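Local coordinates for cobalt-precorrin-5B C(1)-methyltransferase (Archaeoglobus fulgidus, PDB 1SR8), which probably methylates C-1 of cobalt-precorrin-5B with S-adenosyl-L-methionine to form cobalt-precorrin-6A, a step of the anaerobic route to adenosylcobalamin, at residues S49-A54 with A87-F92; V66-P71 with L140-K145; Y208-I213 with P228-F233. One frame throughout, in Å; residues are numbered along the deposited sequence.

How the interactions relate
Interactions 1 and 2 share one layered region. Helix 44-57 packs on the mixed sheet through the wholly buried, apolar contact of 49-54 with 87-92; helix 133-149 then reaches an outermost strand of that sheet at 66-71, where the contact is polar, hydrated and partly open. The two touch directly, Val53 and Ser49 packing on Asn142, and Ala54 and Ala50 packing on Val66 and Val68. Interaction 3 lies on the opposite side of the chain's centre from interaction 1, their centres about 36 Å apart, and pairs two strands of a separate parallel sheet. Three backbone hydrogen bonds run along it, with buried aliphatic and aromatic packing inside and charged side chains at the surface.

Interaction 1 of 3, residues S49-A54 with A87-F92; sequences SAAAVA and ARVRKF
Val89 is the bulkier of two bumps on the strand, and the alanines of the helix give it a shallow hollow. Its CG2 methyl settles against the helix backbone beside Ala50 C, 3.6 Å from Ala51 CA, and also meets Ala51 CB at 3.9 Å. The torsion about CA-CB places CG2 opposite the carbonyl carbon and CG1 opposite the backbone N (chi1 -173°); with CG2 against the backbone, CG1 faces the methyl of Ala50, with 4.2 Å between Val89 CG1 and Ala50 CB. Two residues back along the strand, Ala87 makes a smaller bump. Its CB lies 3.4 Å from Ala51 O and 3.8 Å from Ala54 CB, fitting against the helix one turn on from Ala50. This is a helix packed on the face of a mixed beta-sheet: the short segments run nearly antiparallel at 156°, and their axes approach to 7.4 Å, a spacing allowed by the small alanine side chains. Alternation along the strand sends Ala87 and Val89 to the helix, while Arg88 points away and pairs with Glu107. The neighbouring strand 76-83 extends the apolar floor, Val78 and Val80 touching Val89, and Val80 also touching Ala54.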
loop_
_atom_site.group_PDB
_atom_site.type_symbol
_atom_site.label_atom_id
_atom_site.label_comp_id
_atom_site.label_asym_id
_atom_site.label_seq_id
_atom_site.Cartn_x
_atom_site.Cartn_y
_atom_site.Cartn_z
ATOM N N SER A 49 -11.787 -3.608 -2.086
ATOM C CA SER A 49 -12.704 -3.323 -0.991
ATOM C C SER A 49 -13.745 -2.307 -1.425
ATOM O O SER A 49 -14.937 -2.463 -1.138
ATOM C CB SER A 49 -11.942 -2.780 0.220
ATOM O OG SER A 49 -11.122 -3.780 0.789
ATOM N N ALA A 50 -13.290 -1.266 -2.114
ATOM C CA ALA A 50 -14.190 -0.221 -2.581
ATOM C C ALA A 50 -15.235 -0.804 -3.522
ATOM O O ALA A 50 -16.421 -0.486 -3.407
ATOM C CB ALA A 50 -13.404 0.887 -3.276
ATOM N N ALA A 51 -14.800 -1.663 -4.443
ATOM C CA ALA A 51 -15.721 -2.289 -5.396
ATOM C C ALA A 51 -16.788 -3.091 -4.663
ATOM O O ALA A 51 -17.976 -2.967 -4.947
ATOM C CB ALA A 51 -14.957 -3.196 -6.363
ATOM N N ALA A 52 -16.361 -3.908 -3.706
ATOM C CA ALA A 52 -17.291 -4.728 -2.934
ATOM C C ALA A 52 -18.292 -3.877 -2.167
ATOM O O ALA A 52 -19.496 -4.129 -2.214
ATOM C CB ALA A 52 -16.522 -5.611 -1.969
ATOM N N VAL A 53 -17.794 -2.877 -1.449
ATOM C CA VAL A 53 -18.664 -1.999 -0.680
ATOM C C VAL A 53 -19.650 -1.245 -1.576
ATOM O O VAL A 53 -20.824 -1.109 -1.233
ATOM C CB VAL A 53 -17.836 -0.990 0.132
ATOM C CG1 VAL A 53 -18.742 0.015 0.793
ATOM C CG2 VAL A 53 -17.017 -1.727 1.180
ATOM N N ALA A 54 -19.180 -0.767 -2.727
ATOM C CA ALA A 54 -20.040 -0.030 -3.652
ATOM C C ALA A 54 -21.130 -0.918 -4.259
ATOM O O ALA A 54 -22.258 -0.480 -4.464
ATOM C CB ALA A 54 -19.201 0.602 -4.755
ATOM N N ALA A 87 -20.438 -2.917 -9.476
ATOM C CA ALA A 87 -19.520 -1.795 -9.272
ATOM C C ALA A 87 -18.249 -1.941 -10.092
ATOM O O ALA A 87 -17.778 -3.040 -10.354
ATOM C CB ALA A 87 -19.169 -1.646 -7.796
ATOM N N ARG A 88 -17.702 -0.804 -10.488
ATOM C CA ARG A 88 -16.495 -0.743 -11.292
ATOM C C ARG A 88 -15.621 0.314 -10.619
ATOM O O ARG A 88 -16.056 1.454 -10.440
ATOM C CB ARG A 88 -16.875 -0.305 -12.705
ATOM C CG ARG A 88 -15.772 -0.379 -13.716
ATOM C CD ARG A 88 -16.222 0.180 -15.064
ATOM N NE ARG A 88 -15.183 0.017 -16.081
ATOM C CZ ARG A 88 -14.875 -1.140 -16.665
ATOM N NH1 ARG A 88 -15.538 -2.247 -16.342
ATOM N NH2 ARG A 88 -13.886 -1.194 -17.558
ATOM N N VAL A 89 -14.407 -0.061 -10.225
ATOM C CA VAL A 89 -13.508 0.883 -9.556
ATOM C C VAL A 89 -12.113 0.788 -10.135
ATOM O O VAL A 89 -11.582 -0.300 -10.312
ATOM C CB VAL A 89 -13.422 0.608 -8.041
ATOM C CG1 VAL A 89 -12.623 1.707 -7.360
ATOM C CG2 VAL A 89 -14.813 0.517 -7.441
ATOM N N ARG A 90 -11.513 1.932 -10.426
ATOM C CA ARG A 90 -10.180 1.954 -11.005
ATOM C C ARG A 90 -9.154 2.276 -9.924
ATOM O O ARG A 90 -9.345 3.187 -9.117
ATOM C CB ARG A 90 -10.119 3.013 -12.121
ATOM C CG ARG A 90 -8.906 2.929 -13.056
ATOM C CD ARG A 90 -8.921 4.062 -14.105
ATOM N NE ARG A 90 -10.034 3.973 -15.051
ATOM C CZ ARG A 90 -10.098 3.107 -16.059
ATOM N NH1 ARG A 90 -9.111 2.247 -16.268
ATOM N NH2 ARG A 90 -11.155 3.092 -16.863
ATOM N N LYS A 91 -8.073 1.510 -9.896
ATOM C CA LYS A 91 -7.017 1.753 -8.927
ATOM C C LYS A 91 -6.153 2.920 -9.394
ATOM O O LYS A 91 -5.881 3.061 -10.593
ATOM C CB LYS A 91 -6.114 0.530 -8.788
ATOM C CG LYS A 91 -4.761 0.896 -8.206
ATOM C CD LYS A 91 -3.820 -0.267 -8.081
ATOM C CE LYS A 91 -2.458 0.248 -7.642
ATOM N NZ LYS A 91 -1.445 -0.824 -7.505
ATOM N N PHE A 92 -5.725 3.758 -8.455
ATOM C CA PHE A 92 -4.834 4.861 -8.799
ATOM C C PHE A 92 -3.598 4.744 -7.931
ATOM O O PHE A 92 -3.689 4.384 -6.756
ATOM C CB PHE A 92 -5.522 6.223 -8.627
ATOM C CG PHE A 92 -5.964 6.538 -7.226
ATOM C CD1 PHE A 92 -5.066 7.053 -6.296
ATOM C CD2 PHE A 92 -7.301 6.385 -6.858
ATOM C CE1 PHE A 92 -5.489 7.420 -5.018
ATOM C CE2 PHE A 92 -7.738 6.747 -5.584
ATOM C CZ PHE A 92 -6.828 7.270 -4.657
#

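Interaction 2 of 3, residues V66-P71 with L140-K145; sequences VKVSTP and LENFIK
Asn142 and Ser69 grip each other through both ends of the asparagine amide. Ser69 N donates to Asn142 OD1 at 2.9 Å, in the carbonyl plane and on a lone pair, while Asn142 ND2 returns a longer but straight bond to Ser69 O at 3.3 Å (N-H...O 179°), the donor tilted out of the Ser69 carbonyl plane. Asn142 CG stands opposite its own carbonyl carbon (chi1 -76°), a setting that carries the amide from helix 133-149 to the end of strand 63-68. The inner side is close-packed: Val68 CB lies 3.4 Å from Asn142 OD1, the two side chains crossing at about a right angle, and Ser49 and Val53 of helix 44-57 also pack on the asparagine. Toward solvent the contact thins out. Glu141 OE2 stands 3.4 Å from Ser69 OG. One water donates to Asn142 OD1 at 3.0 Å and weakly to Lys67 O; another links Thr70 O with Glu141 OE2, weakly at the carboxylate. Asn142 OD1 thus gathers Ser69 N, a water and, weakly, Ser69 OG, while Ser69 O is shared with Gln138 NE2. An N-H donor at OD1 and a carbonyl acceptor at ND2 are likely to fix the amide's flip.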
loop_
_atom_site.group_PDB
_atom_site.type_symbol
_atom_site.label_atom_id
_atom_site.label_comp_id
_atom_site.label_asym_id
_atom_site.label_seq_id
_atom_site.Cartn_x
_atom_site.Cartn_y
_atom_site.Cartn_z
ATOM N N VAL A 66 -17.528 5.654 -1.923
ATOM C CA VAL A 66 -17.741 4.829 -0.741
ATOM C C VAL A 66 -16.553 5.061 0.169
ATOM O O VAL A 66 -15.507 5.546 -0.262
ATOM C CB VAL A 66 -17.814 3.312 -1.070
ATOM C CG1 VAL A 66 -18.904 3.043 -2.093
ATOM C CG2 VAL A 66 -16.470 2.821 -1.572
ATOM N N LYS A 67 -16.720 4.733 1.438
ATOM C CA LYS A 67 -15.636 4.885 2.379
ATOM C C LYS A 67 -15.234 3.479 2.797
ATOM O O LYS A 67 -16.087 2.660 3.138
ATOM C CB LYS A 67 -16.106 5.695 3.584
ATOM C CG LYS A 67 -15.023 5.983 4.611
ATOM C CD LYS A 67 -15.474 7.042 5.613
ATOM C CE LYS A 67 -15.665 8.409 4.929
ATOM N NZ LYS A 67 -16.724 8.425 3.855
ATOM N N VAL A 68 -13.943 3.182 2.739
ATOM C CA VAL A 68 -13.477 1.865 3.140
ATOM C C VAL A 68 -12.388 1.968 4.202
ATOM O O VAL A 68 -11.611 2.930 4.224
ATOM C CB VAL A 68 -12.931 1.064 1.937
ATOM C CG1 VAL A 68 -14.061 0.706 0.997
ATOM C CG2 VAL A 68 -11.891 1.876 1.206
ATOM N N SER A 69 -12.356 0.988 5.099
ATOM C CA SER A 69 -11.341 0.968 6.137
ATOM C C SER A 69 -10.092 0.369 5.493
ATOM O O SER A 69 -10.182 -0.307 4.467
ATOM C CB SER A 69 -11.808 0.122 7.324
ATOM O OG SER A 69 -12.162 -1.194 6.927
ATOM N N THR A 70 -8.927 0.645 6.075
ATOM C CA THR A 70 -7.660 0.137 5.550
ATOM C C THR A 70 -6.897 -0.498 6.693
ATOM O O THR A 70 -7.188 -0.229 7.860
ATOM C CB THR A 70 -6.773 1.264 4.978
ATOM O OG1 THR A 70 -6.471 2.199 6.017
ATOM C CG2 THR A 70 -7.476 1.997 3.843
ATOM N N PRO A 71 -5.909 -1.354 6.375
ATOM C CA PRO A 71 -5.115 -2.011 7.415
ATOM C C PRO A 71 -4.414 -0.988 8.318
ATOM O O PRO A 71 -4.247 -1.224 9.513
ATOM C CB PRO A 71 -4.122 -2.853 6.603
ATOM C CG PRO A 71 -4.899 -3.191 5.374
ATOM C CD PRO A 71 -5.530 -1.861 5.042
ATOM N N LEU A 140 -12.730 -8.442 3.840
ATOM C CA LEU A 140 -13.736 -9.053 4.707
ATOM C C LEU A 140 -14.298 -8.053 5.678
ATOM O O LEU A 140 -15.485 -8.047 5.953
ATOM C CB LEU A 140 -13.144 -10.207 5.506
ATOM C CG LEU A 140 -13.095 -11.562 4.815
ATOM C CD1 LEU A 140 -12.419 -12.573 5.757
ATOM C CD2 LEU A 140 -14.524 -12.002 4.451
ATOM N N GLU A 141 -13.422 -7.221 6.218
ATOM C CA GLU A 141 -13.819 -6.204 7.174
ATOM C C GLU A 141 -14.857 -5.260 6.564
ATOM O O GLU A 141 -15.902 -4.984 7.154
ATOM C CB GLU A 141 -12.586 -5.414 7.616
ATOM C CG GLU A 141 -12.898 -4.440 8.714
ATOM C CD GLU A 141 -11.693 -3.669 9.186
ATOM O OE1 GLU A 141 -11.820 -2.991 10.225
ATOM O OE2 GLU A 141 -10.631 -3.725 8.527
ATOM N N ASN A 142 -14.561 -4.763 5.371
ATOM C CA ASN A 142 -15.462 -3.859 4.681
ATOM C C ASN A 142 -16.744 -4.561 4.280
ATOM O O ASN A 142 -17.814 -3.949 4.262
ATOM C CB ASN A 142 -14.762 -3.285 3.453
ATOM C CG ASN A 142 -13.755 -2.215 3.816
ATOM O OD1 ASN A 142 -14.131 -1.119 4.244
ATOM N ND2 ASN A 142 -12.470 -2.528 3.666
ATOM N N PHE A 143 -16.630 -5.846 3.950
ATOM C CA PHE A 143 -17.787 -6.654 3.562
ATOM C C PHE A 143 -18.754 -6.762 4.742
ATOM O O PHE A 143 -19.969 -6.603 4.586
ATOM C CB PHE A 143 -17.333 -8.058 3.129
ATOM C CG PHE A 143 -18.474 -9.025 2.903
ATOM C CD1 PHE A 143 -19.312 -8.894 1.797
ATOM C CD2 PHE A 143 -18.737 -10.039 3.821
ATOM C CE1 PHE A 143 -20.398 -9.755 1.611
ATOM C CE2 PHE A 143 -19.821 -10.904 3.643
ATOM C CZ PHE A 143 -20.650 -10.760 2.538
ATOM N N ILE A 144 -18.206 -7.035 5.925
ATOM C CA ILE A 144 -19.013 -7.154 7.137
ATOM C C ILE A 144 -19.705 -5.830 7.431
ATOM O O ILE A 144 -20.914 -5.801 7.654
ATOM C CB ILE A 144 -18.154 -7.516 8.371
ATOM C CG1 ILE A 144 -17.555 -8.914 8.221
ATOM C CG2 ILE A 144 -19.004 -7.445 9.626
ATOM C CD1 ILE A 144 -16.514 -9.228 9.283
ATOM N N LYS A 145 -18.938 -4.738 7.437
ATOM C CA LYS A 145 -19.509 -3.421 7.705
ATOM C C LYS A 145 -20.640 -3.108 6.714
ATOM O O LYS A 145 -21.743 -2.715 7.115
ATOM C CB LYS A 145 -18.440 -2.317 7.612
ATOM C CG LYS A 145 -19.001 -0.905 7.929
ATOM C CD LYS A 145 -18.223 0.257 7.270
ATOM C CE LYS A 145 -16.983 0.716 8.072
ATOM N NZ LYS A 145 -16.243 1.862 7.422
HETATM O O HOH W 1 -17.052 -0.378 4.547
HETATM O O HOH W 2 -8.375 -1.599 9.915
#

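Interaction 3 of 3, residues Y208-I213 with P228-F233; sequences YHRIAI and PEYQPF
Parallel beta pairing joins strands 210-214 and 231-234, the two strands of a beta-alpha-beta unit whose crossover is helix 217-226, with 231-234 at one edge of a four-stranded parallel sheet. The ladder has three backbone bonds: Gln231 N to Arg210 O at 2.9 Å, Ala212 N to Gln231 O at 2.8 Å, and Phe233 N to Ala212 O at 2.9 Å. On the face toward helix 217-226, Ala212 CB meets Tyr230 CB, while Ala223 of the helix touches Ala212. Just before the strand, the Tyr230 ring turns its edge to Ile211 N and lies obliquely beside Arg210 CB. Arg210 CB also packs 3.5 Å from Glu229 O, to which one water donates.

The other face carries Ile211, Gln231 and Phe233. Ile211 CG2 comes obliquely to Phe233 CE2 at 3.8 Å, and Tyr208 CD2 approaches the edge of the Phe233 ring in its plane. Tyr208 OH is held by Arg10 N. The Gln231 chain starts opposite its backbone N and bends at chi2 (59°), which lays its amide over the CE1-CZ side of the tyrosine ring, the two planes 21° apart and Gln231 OE1 3.5 Å from Tyr208 CE1. With an alanine at Tyr208, the Gln231 side chain would probably lose its support, its amide becoming freer to swing, and the backbone N of Arg10 would lose its phenolic mate. Gln231 CG itself sits 3.4 Å from the centroid of the Tyr208 ring, over its face, a CH-pi contact only 1° off the ring normal.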
loop_
_atom_site.group_PDB
_atom_site.type_symbol
_atom_site.label_atom_id
_atom_site.label_comp_id
_atom_site.label_asym_id
_atom_site.label_seq_id
_atom_site.Cartn_x
_atom_site.Cartn_y
_atom_site.Cartn_z
ATOM N N TYR A 208 15.651 13.331 12.834
ATOM C CA TYR A 208 15.961 12.300 13.823
ATOM C C TYR A 208 17.419 11.912 13.750
ATOM O O TYR A 208 17.980 11.789 12.663
ATOM C CB TYR A 208 15.092 11.062 13.565
ATOM C CG TYR A 208 13.613 11.355 13.590
ATOM C CD1 TYR A 208 12.906 11.336 14.789
ATOM C CD2 TYR A 208 12.919 11.677 12.418
ATOM C CE1 TYR A 208 11.541 11.626 14.832
ATOM C CE2 TYR A 208 11.543 11.974 12.445
ATOM C CZ TYR A 208 10.863 11.943 13.663
ATOM O OH TYR A 208 9.514 12.216 13.729
ATOM N N HIS A 209 18.036 11.711 14.908
ATOM C CA HIS A 209 19.438 11.336 14.929
ATOM C C HIS A 209 19.597 9.863 14.561
ATOM O O HIS A 209 20.451 9.504 13.748
ATOM C CB HIS A 209 20.056 11.602 16.306
ATOM C CG HIS A 209 21.499 11.223 16.390
ATOM N ND1 HIS A 209 22.464 11.802 15.595
ATOM C CD2 HIS A 209 22.131 10.274 17.120
ATOM C CE1 HIS A 209 23.629 11.223 15.828
ATOM N NE2 HIS A 209 23.454 10.291 16.749
ATOM N N ARG A 210 18.764 9.016 15.160
ATOM C CA ARG A 210 18.808 7.584 14.899
ATOM C C ARG A 210 17.642 7.199 13.998
ATOM O O ARG A 210 16.502 7.569 14.258
ATOM C CB ARG A 210 18.730 6.814 16.219
ATOM C CG ARG A 210 19.743 7.291 17.253
ATOM C CD ARG A 210 19.753 6.424 18.513
ATOM N NE ARG A 210 20.649 6.961 19.542
ATOM C CZ ARG A 210 20.342 7.972 20.357
ATOM N NH1 ARG A 210 19.154 8.559 20.275
ATOM N NH2 ARG A 210 21.226 8.408 21.250
ATOM N N ILE A 211 17.931 6.468 12.929
ATOM C CA ILE A 211 16.871 6.054 12.009
ATOM C C ILE A 211 17.037 4.630 11.483
ATOM O O ILE A 211 18.152 4.188 11.191
ATOM C CB ILE A 211 16.774 7.000 10.769
ATOM C CG1 ILE A 211 18.087 6.955 9.965
ATOM C CG2 ILE A 211 16.428 8.411 11.218
ATOM C CD1 ILE A 211 17.973 7.428 8.510
ATOM N N ALA A 212 15.922 3.919 11.363
ATOM C CA ALA A 212 15.951 2.569 10.820
ATOM C C ALA A 212 15.545 2.648 9.338
ATOM O O ALA A 212 14.446 3.097 9.009
ATOM C CB ALA A 212 14.989 1.669 11.588
ATOM N N ILE A 213 16.448 2.242 8.451
ATOM C CA ILE A 213 16.184 2.245 7.008
ATOM C C ILE A 213 15.623 0.862 6.650
ATOM O O ILE A 213 16.370 -0.119 6.590
ATOM C CB ILE A 213 17.488 2.489 6.205
ATOM C CG1 ILE A 213 18.199 3.740 6.732
ATOM C CG2 ILE A 213 17.168 2.655 4.719
ATOM C CD1 ILE A 213 19.613 3.918 6.202
ATOM N N PRO A 228 13.290 0.144 18.889
ATOM C CA PRO A 228 12.427 1.276 19.234
ATOM C C PRO A 228 13.042 2.684 19.224
ATOM O O PRO A 228 12.376 3.639 18.832
ATOM C CB PRO A 228 11.867 0.873 20.605
ATOM C CG PRO A 228 12.942 -0.005 21.177
ATOM C CD PRO A 228 13.329 -0.836 19.991
ATOM N N GLU A 229 14.302 2.816 19.632
ATOM C CA GLU A 229 14.940 4.132 19.679
ATOM C C GLU A 229 15.450 4.671 18.331
ATOM O O GLU A 229 16.173 5.663 18.285
ATOM C CB GLU A 229 16.078 4.137 20.712
ATOM C CG GLU A 229 17.351 3.393 20.313
ATOM C CD GLU A 229 17.233 1.877 20.390
ATOM O OE1 GLU A 229 18.290 1.214 20.444
ATOM O OE2 GLU A 229 16.103 1.342 20.384
ATOM N N TYR A 230 15.067 4.009 17.242
ATOM C CA TYR A 230 15.441 4.426 15.887
ATOM C C TYR A 230 14.152 4.820 15.199
ATOM O O TYR A 230 13.179 4.073 15.276
ATOM C CB TYR A 230 16.051 3.261 15.113
ATOM C CG TYR A 230 17.487 2.987 15.439
ATOM C CD1 TYR A 230 18.504 3.640 14.753
ATOM C CD2 TYR A 230 17.833 2.077 16.434
ATOM C CE1 TYR A 230 19.829 3.397 15.038
ATOM C CE2 TYR A 230 19.156 1.824 16.732
ATOM C CZ TYR A 230 20.153 2.489 16.028
ATOM O OH TYR A 230 21.479 2.246 16.305
ATOM N N GLN A 231 14.119 5.973 14.540
ATOM C CA GLN A 231 12.890 6.360 13.847
ATOM C C GLN A 231 12.785 5.494 12.582
ATOM O O GLN A 231 13.628 5.575 11.676
ATOM C CB GLN A 231 12.912 7.840 13.473
ATOM C CG GLN A 231 11.544 8.391 13.075
ATOM C CD GLN A 231 10.511 8.235 14.174
ATOM O OE1 GLN A 231 10.844 8.270 15.357
ATOM N NE2 GLN A 231 9.245 8.082 13.793
ATOM N N PRO A 232 11.744 4.646 12.510
ATOM C CA PRO A 232 11.542 3.760 11.360
ATOM C C PRO A 232 11.013 4.440 10.098
ATOM O O PRO A 232 9.998 5.148 10.126
ATOM C CB PRO A 232 10.594 2.697 11.913
ATOM C CG PRO A 232 9.734 3.483 12.848
ATOM C CD PRO A 232 10.708 4.428 13.540
ATOM N N PHE A 233 11.730 4.205 9.001
ATOM C CA PHE A 233 11.415 4.756 7.687
ATOM C C PHE A 233 11.456 3.657 6.643
ATOM O O PHE A 233 12.209 2.693 6.774
ATOM C CB PHE A 233 12.437 5.830 7.301
ATOM C CG PHE A 233 12.275 7.113 8.060
ATOM C CD1 PHE A 233 11.271 8.017 7.713
ATOM C CD2 PHE A 233 13.082 7.397 9.161
ATOM C CE1 PHE A 233 11.071 9.175 8.448
ATOM C CE2 PHE A 233 12.885 8.561 9.906
ATOM C CZ PHE A 233 11.883 9.446 9.550
HETATM O O HOH W 3 16.966 7.654 19.816
#